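Local coordinates for dITP/XTP pyrophosphatase (Staphylococcus aureus, PDB 4BNQ), which probably hydrolyses non-canonical purine nucleoside triphosphates such as XTP, dITP and ITP to monophosphates and diphosphate, using magnesium, and so cleanses the nucleotide pool, at residues F45-A57 with V116-V130. Residues are numbered along the deposited sequence; the frame is centred on the assembly and turned at random.
With PO4 (phosphate ion), chain C.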
loop_
_atom_site.group_PDB
_atom_site.type_symbol
_atom_site.label_atom_id
_atom_site.label_comp_id
_atom_site.label_asym_id
_atom_site.label_seq_id
_atom_site.Cartn_x
_atom_site.Cartn_y
_atom_site.Cartn_z
ATOM N N PHE A 45 -17.511 -1.313 4.335
ATOM C CA PHE A 45 -17.053 -1.742 3.016
ATOM C C PHE A 45 -16.855 -3.258 2.967
ATOM O O PHE A 45 -17.221 -3.906 1.988
ATOM C CB PHE A 45 -15.719 -1.081 2.650
ATOM C CG PHE A 45 -15.760 0.424 2.603
ATOM C CD1 PHE A 45 -16.562 1.093 1.684
ATOM C CD2 PHE A 45 -14.952 1.170 3.439
ATOM C CE1 PHE A 45 -16.579 2.486 1.635
ATOM C CE2 PHE A 45 -14.971 2.560 3.394
ATOM C CZ PHE A 45 -15.786 3.214 2.492
ATOM N N GLU A 46 -16.260 -3.808 4.025
ATOM C CA GLU A 46 -15.900 -5.215 4.062
ATOM C C GLU A 46 -17.143 -6.091 3.974
ATOM O O GLU A 46 -17.173 -7.054 3.203
ATOM C CB GLU A 46 -15.098 -5.530 5.330
ATOM C CG GLU A 46 -15.064 -7.012 5.688
ATOM C CD GLU A 46 -14.055 -7.341 6.782
ATOM O OE1 GLU A 46 -13.067 -6.583 6.928
ATOM O OE2 GLU A 46 -14.238 -8.369 7.482
ATOM N N GLU A 47 -18.172 -5.731 4.740
ATOM C CA GLU A 47 -19.430 -6.470 4.742
ATOM C C GLU A 47 -20.136 -6.409 3.400
ATOM O O GLU A 47 -20.714 -7.396 2.941
ATOM C CB GLU A 47 -20.340 -5.964 5.870
ATOM C CG GLU A 47 -19.795 -6.289 7.254
ATOM C CD GLU A 47 -20.662 -5.760 8.379
ATOM O OE1 GLU A 47 -21.760 -5.227 8.102
ATOM O OE2 GLU A 47 -20.237 -5.874 9.548
ATOM N N ASN A 48 -20.094 -5.249 2.761
ATOM C CA ASN A 48 -20.718 -5.120 1.448
ATOM C C ASN A 48 -19.994 -5.951 0.382
ATOM O O ASN A 48 -20.637 -6.580 -0.453
ATOM C CB ASN A 48 -20.827 -3.653 1.044
ATOM C CG ASN A 48 -21.953 -2.951 1.761
ATOM O OD1 ASN A 48 -22.942 -3.583 2.135
ATOM N ND2 ASN A 48 -21.815 -1.645 1.959
ATOM N N ALA A 49 -18.661 -5.959 0.428
ATOM C CA ALA A 49 -17.867 -6.759 -0.508
ATOM C C ALA A 49 -18.120 -8.269 -0.340
ATOM O O ALA A 49 -18.292 -8.987 -1.316
ATOM C CB ALA A 49 -16.387 -6.446 -0.346
ATOM N N ILE A 50 -18.138 -8.736 0.903
ATOM C CA ILE A 50 -18.419 -10.133 1.200
ATOM C C ILE A 50 -19.791 -10.557 0.667
ATOM O O ILE A 50 -19.945 -11.643 0.102
ATOM C CB ILE A 50 -18.360 -10.394 2.719
ATOM C CG1 ILE A 50 -16.912 -10.288 3.218
ATOM C CG2 ILE A 50 -18.948 -11.764 3.053
ATOM C CD1 ILE A 50 -16.754 -10.506 4.721
ATOM N N LEU A 51 -20.790 -9.703 0.837
ATOM C CA LEU A 51 -22.124 -10.042 0.368
ATOM C C LEU A 51 -22.092 -10.224 -1.150
ATOM O O LEU A 51 -22.693 -11.151 -1.690
ATOM C CB LEU A 51 -23.149 -8.963 0.782
ATOM C CG LEU A 51 -23.545 -8.846 2.264
ATOM C CD1 LEU A 51 -24.244 -7.510 2.529
ATOM C CD2 LEU A 51 -24.458 -9.987 2.681
ATOM N N LYS A 52 -21.372 -9.359 -1.850
ATOM C CA LYS A 52 -21.353 -9.473 -3.307
ATOM C C LYS A 52 -20.585 -10.698 -3.788
ATOM O O LYS A 52 -21.087 -11.436 -4.636
ATOM C CB LYS A 52 -20.878 -8.170 -3.973
ATOM C CG LYS A 52 -21.923 -7.022 -3.864
ATOM C CD LYS A 52 -21.418 -5.683 -4.421
ATOM C CE LYS A 52 -20.331 -5.086 -3.538
ATOM N NZ LYS A 52 -20.063 -3.661 -3.867
ATOM N N SER A 53 -19.392 -10.939 -3.236
ATOM C CA SER A 53 -18.575 -12.059 -3.711
ATOM C C SER A 53 -19.217 -13.402 -3.384
ATOM O O SER A 53 -19.246 -14.303 -4.229
ATOM C CB SER A 53 -17.153 -12.008 -3.146
ATOM O OG SER A 53 -17.191 -12.092 -1.742
ATOM N N GLU A 54 -19.738 -13.539 -2.166
ATOM C CA GLU A 54 -20.391 -14.787 -1.776
ATOM C C GLU A 54 -21.628 -15.073 -2.623
ATOM O O GLU A 54 -21.870 -16.218 -3.025
ATOM C CB GLU A 54 -20.685 -14.808 -0.270
ATOM C CG GLU A 54 -19.398 -14.973 0.512
ATOM C CD GLU A 54 -19.591 -15.150 2.007
ATOM O OE1 GLU A 54 -20.724 -14.954 2.513
ATOM O OE2 GLU A 54 -18.581 -15.458 2.685
ATOM N N ALA A 55 -22.381 -14.027 -2.944
ATOM C CA ALA A 55 -23.592 -14.222 -3.737
ATOM C C ALA A 55 -23.270 -14.696 -5.158
ATOM O O ALA A 55 -23.922 -15.610 -5.672
ATOM C CB ALA A 55 -24.447 -12.956 -3.755
ATOM N N ALA A 56 -22.257 -14.095 -5.785
ATOM C CA ALA A 56 -21.870 -14.494 -7.141
ATOM C C ALA A 56 -21.320 -15.909 -7.123
ATOM O O ALA A 56 -21.619 -16.721 -8.001
ATOM C CB ALA A 56 -20.844 -13.547 -7.706
ATOM N N ALA A 57 -20.519 -16.200 -6.103
ATOM C CA ALA A 57 -19.832 -17.480 -6.010
ATOM C C ALA A 57 -20.821 -18.624 -5.819
ATOM O O ALA A 57 -20.700 -19.660 -6.472
ATOM C CB ALA A 57 -18.825 -17.453 -4.889
ATOM N N VAL A 116 -10.841 4.422 -0.117
ATOM C CA VAL A 116 -10.733 3.114 0.508
ATOM C C VAL A 116 -11.282 2.027 -0.418
ATOM O O VAL A 116 -12.320 2.215 -1.035
ATOM C CB VAL A 116 -11.462 3.099 1.871
ATOM C CG1 VAL A 116 -11.433 1.713 2.478
ATOM C CG2 VAL A 116 -10.808 4.108 2.830
ATOM N N CYS A 117 -10.565 0.913 -0.545
ATOM C CA CYS A 117 -11.034 -0.212 -1.342
ATOM C C CYS A 117 -10.860 -1.529 -0.603
ATOM O O CYS A 117 -9.742 -1.879 -0.200
ATOM C CB CYS A 117 -10.293 -0.299 -2.670
ATOM S SG CYS A 117 -10.597 -1.901 -3.504
ATOM N N VAL A 118 -11.967 -2.247 -0.423
ATOM C CA VAL A 118 -11.917 -3.599 0.114
ATOM C C VAL A 118 -12.309 -4.618 -0.950
ATOM O O VAL A 118 -13.389 -4.541 -1.518
ATOM C CB VAL A 118 -12.835 -3.786 1.316
ATOM C CG1 VAL A 118 -12.827 -5.254 1.743
ATOM C CG2 VAL A 118 -12.394 -2.882 2.465
ATOM N N ILE A 119 -11.410 -5.563 -1.215
ATOM C CA ILE A 119 -11.629 -6.644 -2.173
ATOM C C ILE A 119 -11.926 -7.913 -1.381
ATOM O O ILE A 119 -11.152 -8.268 -0.497
ATOM C CB ILE A 119 -10.353 -6.895 -2.996
ATOM C CG1 ILE A 119 -9.994 -5.664 -3.834
ATOM C CG2 ILE A 119 -10.499 -8.107 -3.917
ATOM C CD1 ILE A 119 -10.965 -5.362 -4.975
ATOM N N SER A 120 -13.027 -8.603 -1.666
ATOM C CA SER A 120 -13.219 -9.919 -1.057
ATOM C C SER A 120 -13.198 -11.042 -2.093
ATOM O O SER A 120 -13.790 -10.914 -3.168
ATOM C CB SER A 120 -14.503 -9.980 -0.234
ATOM O OG SER A 120 -15.624 -9.969 -1.079
ATOM N N MET A 121 -12.521 -12.138 -1.769
ATOM C CA MET A 121 -12.493 -13.305 -2.647
ATOM C C MET A 121 -13.343 -14.421 -2.046
ATOM O O MET A 121 -13.231 -14.735 -0.862
ATOM C CB MET A 121 -11.054 -13.787 -2.855
ATOM C CG MET A 121 -10.921 -15.025 -3.742
ATOM S SD MET A 121 -9.183 -15.441 -4.134
ATOM C CE MET A 121 -9.266 -15.019 -5.842
ATOM N N SER A 122 -14.207 -15.011 -2.860
ATOM C CA SER A 122 -15.054 -16.083 -2.382
ATOM C C SER A 122 -15.112 -17.179 -3.411
ATOM O O SER A 122 -14.932 -16.934 -4.610
ATOM C CB SER A 122 -16.460 -15.569 -2.096
ATOM O OG SER A 122 -16.394 -14.511 -1.165
ATOM N N GLY A 123 -15.365 -18.388 -2.937
ATOM C CA GLY A 123 -15.325 -19.558 -3.784
ATOM C C GLY A 123 -15.849 -20.773 -3.051
ATOM O O GLY A 123 -15.992 -20.764 -1.820
ATOM N N PRO A 124 -16.141 -21.834 -3.809
ATOM C CA PRO A 124 -16.722 -23.067 -3.261
ATOM C C PRO A 124 -15.742 -23.891 -2.430
ATOM O O PRO A 124 -16.179 -24.799 -1.744
ATOM C CB PRO A 124 -17.167 -23.845 -4.512
ATOM C CG PRO A 124 -16.370 -23.269 -5.639
ATOM C CD PRO A 124 -16.051 -21.847 -5.280
ATOM N N ASP A 125 -14.455 -23.571 -2.471
ATOM C CA ASP A 125 -13.463 -24.369 -1.757
ATOM C C ASP A 125 -12.606 -23.584 -0.772
ATOM O O ASP A 125 -11.570 -24.082 -0.336
ATOM C CB ASP A 125 -12.551 -25.088 -2.755
ATOM C CG ASP A 125 -13.321 -26.010 -3.683
ATOM O OD1 ASP A 125 -14.236 -26.724 -3.205
ATOM O OD2 ASP A 125 -13.020 -26.012 -4.896
ATOM N N MET A 126 -13.032 -22.371 -0.423
ATOM C CA MET A 126 -12.284 -21.522 0.506
ATOM C C MET A 126 -13.272 -20.736 1.342
ATOM O O MET A 126 -14.398 -20.498 0.904
ATOM C CB MET A 126 -11.409 -20.545 -0.263
ATOM C CG MET A 126 -12.225 -19.602 -1.144
ATOM S SD MET A 126 -11.222 -18.528 -2.173
ATOM C CE MET A 126 -10.326 -17.642 -0.896
ATOM N N GLU A 127 -12.873 -20.360 2.553
ATOM C CA GLU A 127 -13.608 -19.347 3.301
ATOM C C GLU A 127 -13.345 -18.009 2.635
ATOM O O GLU A 127 -12.279 -17.795 2.055
ATOM C CB GLU A 127 -13.132 -19.279 4.748
ATOM C CG GLU A 127 -13.609 -20.430 5.607
ATOM C CD GLU A 127 -13.149 -20.299 7.047
ATOM O OE1 GLU A 127 -12.685 -19.199 7.429
ATOM O OE2 GLU A 127 -13.247 -21.295 7.794
ATOM N N THR A 128 -14.306 -17.104 2.713
ATOM C CA THR A 128 -14.129 -15.806 2.089
ATOM C C THR A 128 -12.958 -15.049 2.699
ATOM O O THR A 128 -12.776 -15.048 3.921
ATOM C CB THR A 128 -15.388 -14.970 2.198
ATOM O OG1 THR A 128 -16.432 -15.610 1.444
ATOM C CG2 THR A 128 -15.137 -13.577 1.646
ATOM N N LYS A 129 -12.158 -14.407 1.849
ATOM C CA LYS A 129 -11.028 -13.628 2.332
ATOM C C LYS A 129 -11.090 -12.169 1.827
ATOM O O LYS A 129 -11.463 -11.919 0.671
ATOM C CB LYS A 129 -9.719 -14.332 1.947
ATOM C CG LYS A 129 -8.500 -13.768 2.654
ATOM C CD LYS A 129 -8.758 -13.494 4.146
ATOM C CE LYS A 129 -7.671 -12.571 4.733
ATOM N NZ LYS A 129 -6.282 -13.102 4.559
ATOM N N VAL A 130 -10.754 -11.215 2.700
ATOM C CA VAL A 130 -10.843 -9.786 2.374
ATOM C C VAL A 130 -9.492 -9.072 2.418
ATOM O O VAL A 130 -8.629 -9.413 3.230
ATOM C CB VAL A 130 -11.808 -9.042 3.325
ATOM C CG1 VAL A 130 -13.202 -9.590 3.178
ATOM C CG2 VAL A 130 -11.332 -9.165 4.775
HETATM P P PO4 C . -20.545 -2.441 -7.213
HETATM O O1 PO4 C . -19.111 -2.975 -7.242
HETATM O O2 PO4 C . -20.535 -0.954 -7.478
HETATM O O3 PO4 C . -21.127 -2.688 -5.833
HETATM O O4 PO4 C . -21.384 -3.140 -8.244
#
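Ser53 reaches down from the helix between Ser120 and Ser122, and its OG is hydrogen-bonded to both hydroxyls, at 2.7 Å from Ser120 OG and 2.6 Å from Ser122 OG. With chi1 at 61°, this OG sits between the backbone N and carbonyl carbon of Ser53, turned to the strand. Ser120 OG also lies 2.9 Å from Ala49 O, a weak bond at best. The polar row continues outward: Glu54, its chain extended, runs obliquely past Thr128, whose OG1 donates to Glu54 OE2 at 2.5 Å, a doubtfully short length. Helix segment 45-57 runs 24° from strand segment 116-123, on one face of the antiparallel sheet of the Ham1 fold, while Cys117 and Ile119 on the other face meet helix 177-191. Toward the helix start methyl and ring contacts prevail. Ile50 CG1 lies 3.8 Å from Val130 CG1, and the side chain of Glu46 crosses that of Val130 at about a right angle, its carboxylate end beside CG2. Phe45 sets CB against Val118 CG2 and the CD2–CE2 side of its ring obliquely on Val116 CG1, 3.7 Å from CD2. On another flank, Lys52 NZ meets a phosphate ion, probably from the crystallisation liquor, doubtfully closely, and salt-bridges Asp68, the predicted proton acceptor and magnesium ligand.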